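Local coordinates for hypothetical nigD-like protein (Bacteroides caccae, PDB 3QWN), which probably acts as an immunity protein, or antitoxin, of the NigD-like family, though its mechanism is not established, at residues Glu132-Met145 with Lys170-Lys184. Numbering follows the deposited sequence.
Sequences EDLSEFETNGTVNM and KYADAENPGQKITIK
E132 carries its CG anti to the backbone N (chi1 -177°) and runs extended from there, while Y171 sets CG beside its own backbone N and anti to the carbonyl carbon (chi1 -56°), and the two side chains meet from opposite directions where the 3-10 turn at 170-171 packs against the mixed sheet of the C-terminal beta sandwich domain. Y171 OH donates to the anti lone pair of E132 OE2 at 2.7 Å, the carboxylate standing 63° from the ring plane. K170 NZ reaches the same oxygen on its syn side at 3.0 Å in a salt bridge; two donors thus grip one oxygen of the buried residue E132, which would probably favour the charged form of the carboxylate. Next to this group, segments 142-145 and 181-184 pair as parallel strands, with T142 opposite T182 and V143 opposite I183. K184 N to V143 O, 2.9 Å and nearly along the C=O axis, is one of four backbone bonds in the ladder. V143 CG2 sits over one face of the Y171 ring, 4.0 Å from its centroid, and K170 CG lies over the other. M145 brings SE to within 3.7 Å of I183 CG2, and both residues pack on L112 of strand 111-120. On the sheet face bearing T142 and K184, a water accepts from K184 NZ at 2.7 Å and donates to T142 OG1 and E136 OE1.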
loop_
_atom_site.group_PDB
_atom_site.type_symbol
_atom_site.label_atom_id
_atom_site.label_comp_id
_atom_site.label_asym_id
_atom_site.label_seq_id
_atom_site.Cartn_x
_atom_site.Cartn_y
_atom_site.Cartn_z
ATOM N N GLU A 132 -9.262 6.961 -9.585
ATOM C CA GLU A 132 -10.150 5.881 -9.984
ATOM C C GLU A 132 -11.011 6.243 -11.197
ATOM O O GLU A 132 -11.627 7.320 -11.255
ATOM C CB GLU A 132 -11.050 5.520 -8.789
ATOM C CG GLU A 132 -12.005 4.363 -9.006
ATOM C CD GLU A 132 -13.024 4.221 -7.897
ATOM O OE1 GLU A 132 -13.842 5.151 -7.709
ATOM O OE2 GLU A 132 -13.006 3.174 -7.213
ATOM N N ASP A 133 -11.081 5.295 -12.147
ATOM C CA ASP A 133 -11.932 5.375 -13.331
ATOM C C ASP A 133 -12.737 4.087 -13.405
ATOM O O ASP A 133 -12.159 3.009 -13.549
ATOM C CB ASP A 133 -11.138 5.639 -14.624
ATOM C CG ASP A 133 -11.951 5.426 -15.892
ATOM O OD1 ASP A 133 -13.091 5.930 -15.958
ATOM O OD2 ASP A 133 -11.453 4.741 -16.807
ATOM N N LEU A 134 -14.069 4.198 -13.273
ATOM C CA LEU A 134 -14.935 3.028 -13.280
ATOM C C LEU A 134 -15.762 2.937 -14.553
ATOM O O LEU A 134 -16.747 2.201 -14.571
ATOM C CB LEU A 134 -15.840 3.033 -12.038
ATOM C CG LEU A 134 -15.144 2.925 -10.685
ATOM C CD1 LEU A 134 -16.117 3.225 -9.548
ATOM C CD2 LEU A 134 -14.454 1.567 -10.499
ATOM N N SER A 135 -15.327 3.609 -15.644
ATOM C CA SER A 135 -16.034 3.634 -16.938
ATOM C C SER A 135 -16.273 2.229 -17.542
ATOM O O SER A 135 -17.261 2.036 -18.255
ATOM C CB SER A 135 -15.291 4.507 -17.943
ATOM O OG SER A 135 -13.990 4.018 -18.220
ATOM N N GLU A 136 -15.385 1.266 -17.254
ATOM C CA GLU A 136 -15.489 -0.104 -17.762
ATOM C C GLU A 136 -15.971 -1.086 -16.686
ATOM O O GLU A 136 -16.082 -2.276 -16.985
ATOM C CB GLU A 136 -14.127 -0.606 -18.284
ATOM C CG GLU A 136 -13.477 0.141 -19.434
ATOM C CD GLU A 136 -12.015 -0.241 -19.631
ATOM O OE1 GLU A 136 -11.719 -1.448 -19.805
ATOM O OE2 GLU A 136 -11.161 0.674 -19.604
ATOM N N PHE A 137 -16.222 -0.619 -15.443
ATOM C CA PHE A 137 -16.600 -1.499 -14.332
ATOM C C PHE A 137 -17.907 -2.269 -14.549
ATOM O O PHE A 137 -17.971 -3.436 -14.158
ATOM C CB PHE A 137 -16.678 -0.746 -13.015
ATOM C CG PHE A 137 -16.727 -1.647 -11.800
ATOM C CD1 PHE A 137 -15.631 -2.410 -11.437
ATOM C CD2 PHE A 137 -17.867 -1.713 -11.005
ATOM C CE1 PHE A 137 -15.672 -3.235 -10.307
ATOM C CE2 PHE A 137 -17.906 -2.535 -9.870
ATOM C CZ PHE A 137 -16.810 -3.291 -9.531
ATOM N N GLU A 138 -18.942 -1.634 -15.152
ATOM C CA GLU A 138 -20.210 -2.312 -15.425
ATOM C C GLU A 138 -20.065 -3.188 -16.674
ATOM O O GLU A 138 -20.693 -4.246 -16.753
ATOM C CB GLU A 138 -21.349 -1.301 -15.582
ATOM N N THR A 139 -19.200 -2.763 -17.623
ATOM C CA THR A 139 -18.917 -3.451 -18.886
ATOM C C THR A 139 -18.198 -4.795 -18.654
ATOM O O THR A 139 -18.688 -5.811 -19.134
ATOM C CB THR A 139 -18.071 -2.544 -19.818
ATOM O OG1 THR A 139 -18.648 -1.242 -19.910
ATOM C CG2 THR A 139 -17.889 -3.123 -21.209
ATOM N N ASN A 140 -17.036 -4.801 -17.959
ATOM C CA ASN A 140 -16.226 -6.019 -17.785
ATOM C C ASN A 140 -15.542 -6.162 -16.410
ATOM O O ASN A 140 -14.643 -6.995 -16.262
ATOM C CB ASN A 140 -15.150 -6.091 -18.891
ATOM C CG ASN A 140 -14.529 -4.765 -19.270
ATOM O OD1 ASN A 140 -14.103 -3.986 -18.420
ATOM N ND2 ASN A 140 -14.492 -4.468 -20.560
ATOM N N GLY A 141 -15.984 -5.393 -15.422
ATOM C CA GLY A 141 -15.429 -5.446 -14.071
ATOM C C GLY A 141 -14.037 -4.860 -13.916
ATOM O O GLY A 141 -13.354 -5.142 -12.921
ATOM N N THR A 142 -13.607 -4.032 -14.887
ATOM C CA THR A 142 -12.291 -3.398 -14.871
ATOM C C THR A 142 -12.315 -2.128 -14.017
ATOM O O THR A 142 -13.180 -1.266 -14.203
ATOM C CB THR A 142 -11.812 -3.107 -16.298
ATOM O OG1 THR A 142 -11.782 -4.332 -17.040
ATOM C CG2 THR A 142 -10.445 -2.427 -16.340
ATOM N N VAL A 143 -11.348 -2.031 -13.080
ATOM C CA VAL A 143 -11.104 -0.869 -12.232
ATOM C C VAL A 143 -9.796 -0.236 -12.720
ATOM O O VAL A 143 -8.729 -0.857 -12.607
ATOM C CB VAL A 143 -11.040 -1.217 -10.718
ATOM C CG1 VAL A 143 -10.692 0.011 -9.889
ATOM C CG2 VAL A 143 -12.336 -1.854 -10.235
ATOM N N ASN A 144 -9.884 0.972 -13.290
ATOM C CA ASN A 144 -8.700 1.680 -13.756
ATOM C C ASN A 144 -8.167 2.553 -12.641
ATOM O O ASN A 144 -8.917 3.318 -12.038
ATOM C CB ASN A 144 -8.986 2.484 -15.009
ATOM C CG ASN A 144 -9.183 1.616 -16.217
ATOM O OD1 ASN A 144 -8.265 0.957 -16.688
ATOM N ND2 ASN A 144 -10.399 1.576 -16.735
HETATM N N MSE A 145 -6.871 2.386 -12.322
HETATM C CA MSE A 145 -6.196 3.132 -11.264
HETATM C C MSE A 145 -4.988 3.854 -11.800
HETATM O O MSE A 145 -4.182 3.271 -12.514
HETATM C CB MSE A 145 -5.775 2.207 -10.128
HETATM C CG MSE A 145 -6.927 1.581 -9.393
HETATM SE SE MSE A 145 -6.285 0.701 -7.811
HETATM C CE MSE A 145 -7.957 -0.131 -7.259
ATOM N N LYS A 170 -14.187 -1.631 -1.267
ATOM C CA LYS A 170 -15.247 -0.905 -1.974
ATOM C C LYS A 170 -15.718 -1.601 -3.266
ATOM O O LYS A 170 -16.745 -1.212 -3.832
ATOM C CB LYS A 170 -14.816 0.548 -2.279
ATOM C CG LYS A 170 -13.726 0.750 -3.344
ATOM C CD LYS A 170 -13.524 2.234 -3.693
ATOM C CE LYS A 170 -14.641 2.745 -4.568
ATOM N NZ LYS A 170 -14.498 4.194 -4.865
ATOM N N TYR A 171 -14.981 -2.609 -3.730
ATOM C CA TYR A 171 -15.301 -3.319 -4.975
ATOM C C TYR A 171 -16.069 -4.616 -4.706
ATOM O O TYR A 171 -16.682 -5.170 -5.623
ATOM C CB TYR A 171 -14.014 -3.581 -5.788
ATOM C CG TYR A 171 -13.248 -2.306 -6.079
ATOM C CD1 TYR A 171 -13.832 -1.267 -6.803
ATOM C CD2 TYR A 171 -11.967 -2.108 -5.574
ATOM C CE1 TYR A 171 -13.152 -0.070 -7.032
ATOM C CE2 TYR A 171 -11.273 -0.918 -5.804
ATOM C CZ TYR A 171 -11.872 0.099 -6.527
ATOM O OH TYR A 171 -11.192 1.265 -6.771
ATOM N N ALA A 172 -16.059 -5.076 -3.441
ATOM C CA ALA A 172 -16.784 -6.267 -3.017
ATOM C C ALA A 172 -18.279 -5.969 -2.957
ATOM O O ALA A 172 -18.689 -4.944 -2.396
ATOM C CB ALA A 172 -16.276 -6.735 -1.660
ATOM N N ASP A 173 -19.085 -6.841 -3.594
ATOM C CA ASP A 173 -20.542 -6.727 -3.610
ATOM C C ASP A 173 -21.134 -7.995 -2.992
ATOM O O ASP A 173 -21.017 -9.085 -3.562
ATOM C CB ASP A 173 -21.076 -6.467 -5.035
ATOM C CG ASP A 173 -22.508 -5.954 -5.123
ATOM O OD1 ASP A 173 -23.178 -5.851 -4.063
ATOM O OD2 ASP A 173 -22.956 -5.646 -6.245
ATOM N N ALA A 174 -21.719 -7.845 -1.789
ATOM C CA ALA A 174 -22.334 -8.930 -1.024
ATOM C C ALA A 174 -23.527 -9.557 -1.771
ATOM O O ALA A 174 -23.721 -10.772 -1.682
ATOM C CB ALA A 174 -22.779 -8.416 0.338
ATOM N N GLU A 175 -24.298 -8.733 -2.524
ATOM C CA GLU A 175 -25.456 -9.178 -3.306
ATOM C C GLU A 175 -25.040 -9.632 -4.731
ATOM O O GLU A 175 -25.905 -9.991 -5.535
ATOM C CB GLU A 175 -26.529 -8.077 -3.367
ATOM N N ASN A 176 -23.722 -9.641 -5.027
ATOM C CA ASN A 176 -23.164 -10.088 -6.307
ATOM C C ASN A 176 -21.879 -10.906 -6.030
ATOM O O ASN A 176 -20.771 -10.425 -6.299
ATOM C CB ASN A 176 -22.907 -8.892 -7.228
ATOM C CG ASN A 176 -22.697 -9.261 -8.672
ATOM O OD1 ASN A 176 -21.601 -9.638 -9.092
ATOM N ND2 ASN A 176 -23.743 -9.130 -9.470
ATOM N N PRO A 177 -21.995 -12.127 -5.442
ATOM C CA PRO A 177 -20.777 -12.890 -5.104
ATOM C C PRO A 177 -20.175 -13.654 -6.283
ATOM O O PRO A 177 -20.899 -14.060 -7.204
ATOM C CB PRO A 177 -21.251 -13.849 -4.013
ATOM C CG PRO A 177 -22.700 -14.055 -4.292
ATOM C CD PRO A 177 -23.218 -12.848 -5.024
ATOM N N GLY A 178 -18.854 -13.856 -6.219
ATOM C CA GLY A 178 -18.083 -14.561 -7.240
ATOM C C GLY A 178 -17.656 -13.690 -8.410
ATOM O O GLY A 178 -17.103 -14.193 -9.396
ATOM N N GLN A 179 -17.920 -12.371 -8.299
ATOM C CA GLN A 179 -17.611 -11.311 -9.257
ATOM C C GLN A 179 -16.082 -11.183 -9.410
ATOM O O GLN A 179 -15.378 -11.033 -8.409
ATOM C CB GLN A 179 -18.238 -9.997 -8.738
ATOM C CG GLN A 179 -18.242 -8.806 -9.697
ATOM C CD GLN A 179 -18.732 -7.546 -9.003
ATOM O OE1 GLN A 179 -18.318 -7.204 -7.878
ATOM N NE2 GLN A 179 -19.624 -6.817 -9.664
ATOM N N LYS A 180 -15.585 -11.312 -10.661
ATOM C CA LYS A 180 -14.166 -11.199 -11.012
ATOM C C LYS A 180 -13.869 -9.756 -11.394
ATOM O O LYS A 180 -14.406 -9.269 -12.392
ATOM C CB LYS A 180 -13.784 -12.137 -12.182
ATOM C CG LYS A 180 -13.689 -13.613 -11.877
ATOM C CD LYS A 180 -13.296 -14.391 -13.124
ATOM C CE LYS A 180 -13.636 -15.856 -13.021
ATOM N NZ LYS A 180 -13.432 -16.554 -14.317
ATOM N N ILE A 181 -13.023 -9.076 -10.602
ATOM C CA ILE A 181 -12.610 -7.685 -10.813
ATOM C C ILE A 181 -11.184 -7.672 -11.391
ATOM O O ILE A 181 -10.359 -8.496 -11.002
ATOM C CB ILE A 181 -12.754 -6.889 -9.474
ATOM C CG1 ILE A 181 -14.232 -6.524 -9.253
ATOM C CG2 ILE A 181 -11.896 -5.618 -9.415
ATOM C CD1 ILE A 181 -14.699 -6.697 -7.899
ATOM N N THR A 182 -10.918 -6.766 -12.346
ATOM C CA THR A 182 -9.602 -6.619 -12.963
ATOM C C THR A 182 -9.063 -5.222 -12.655
ATOM O O THR A 182 -9.627 -4.229 -13.109
ATOM C CB THR A 182 -9.655 -6.909 -14.480
ATOM O OG1 THR A 182 -10.187 -8.214 -14.696
ATOM C CG2 THR A 182 -8.279 -6.816 -15.138
ATOM N N ILE A 183 -8.000 -5.143 -11.862
ATOM C CA ILE A 183 -7.406 -3.847 -11.542
ATOM C C ILE A 183 -6.305 -3.582 -12.557
ATOM O O ILE A 183 -5.394 -4.398 -12.698
ATOM C CB ILE A 183 -6.901 -3.748 -10.074
ATOM C CG1 ILE A 183 -8.080 -3.947 -9.077
ATOM C CG2 ILE A 183 -6.144 -2.422 -9.818
ATOM C CD1 ILE A 183 -7.721 -4.763 -7.924
ATOM N N LYS A 184 -6.407 -2.455 -13.271
ATOM C CA LYS A 184 -5.418 -2.016 -14.247
ATOM C C LYS A 184 -4.765 -0.741 -13.699
ATOM O O LYS A 184 -5.391 0.320 -13.660
ATOM C CB LYS A 184 -6.054 -1.817 -15.619
ATOM C CG LYS A 184 -6.500 -3.126 -16.246
ATOM C CD LYS A 184 -6.979 -2.913 -17.652
ATOM C CE LYS A 184 -7.553 -4.175 -18.248
ATOM N NZ LYS A 184 -7.836 -3.994 -19.683
HETATM O O HOH W 1 -10.460 -4.219 -20.029
#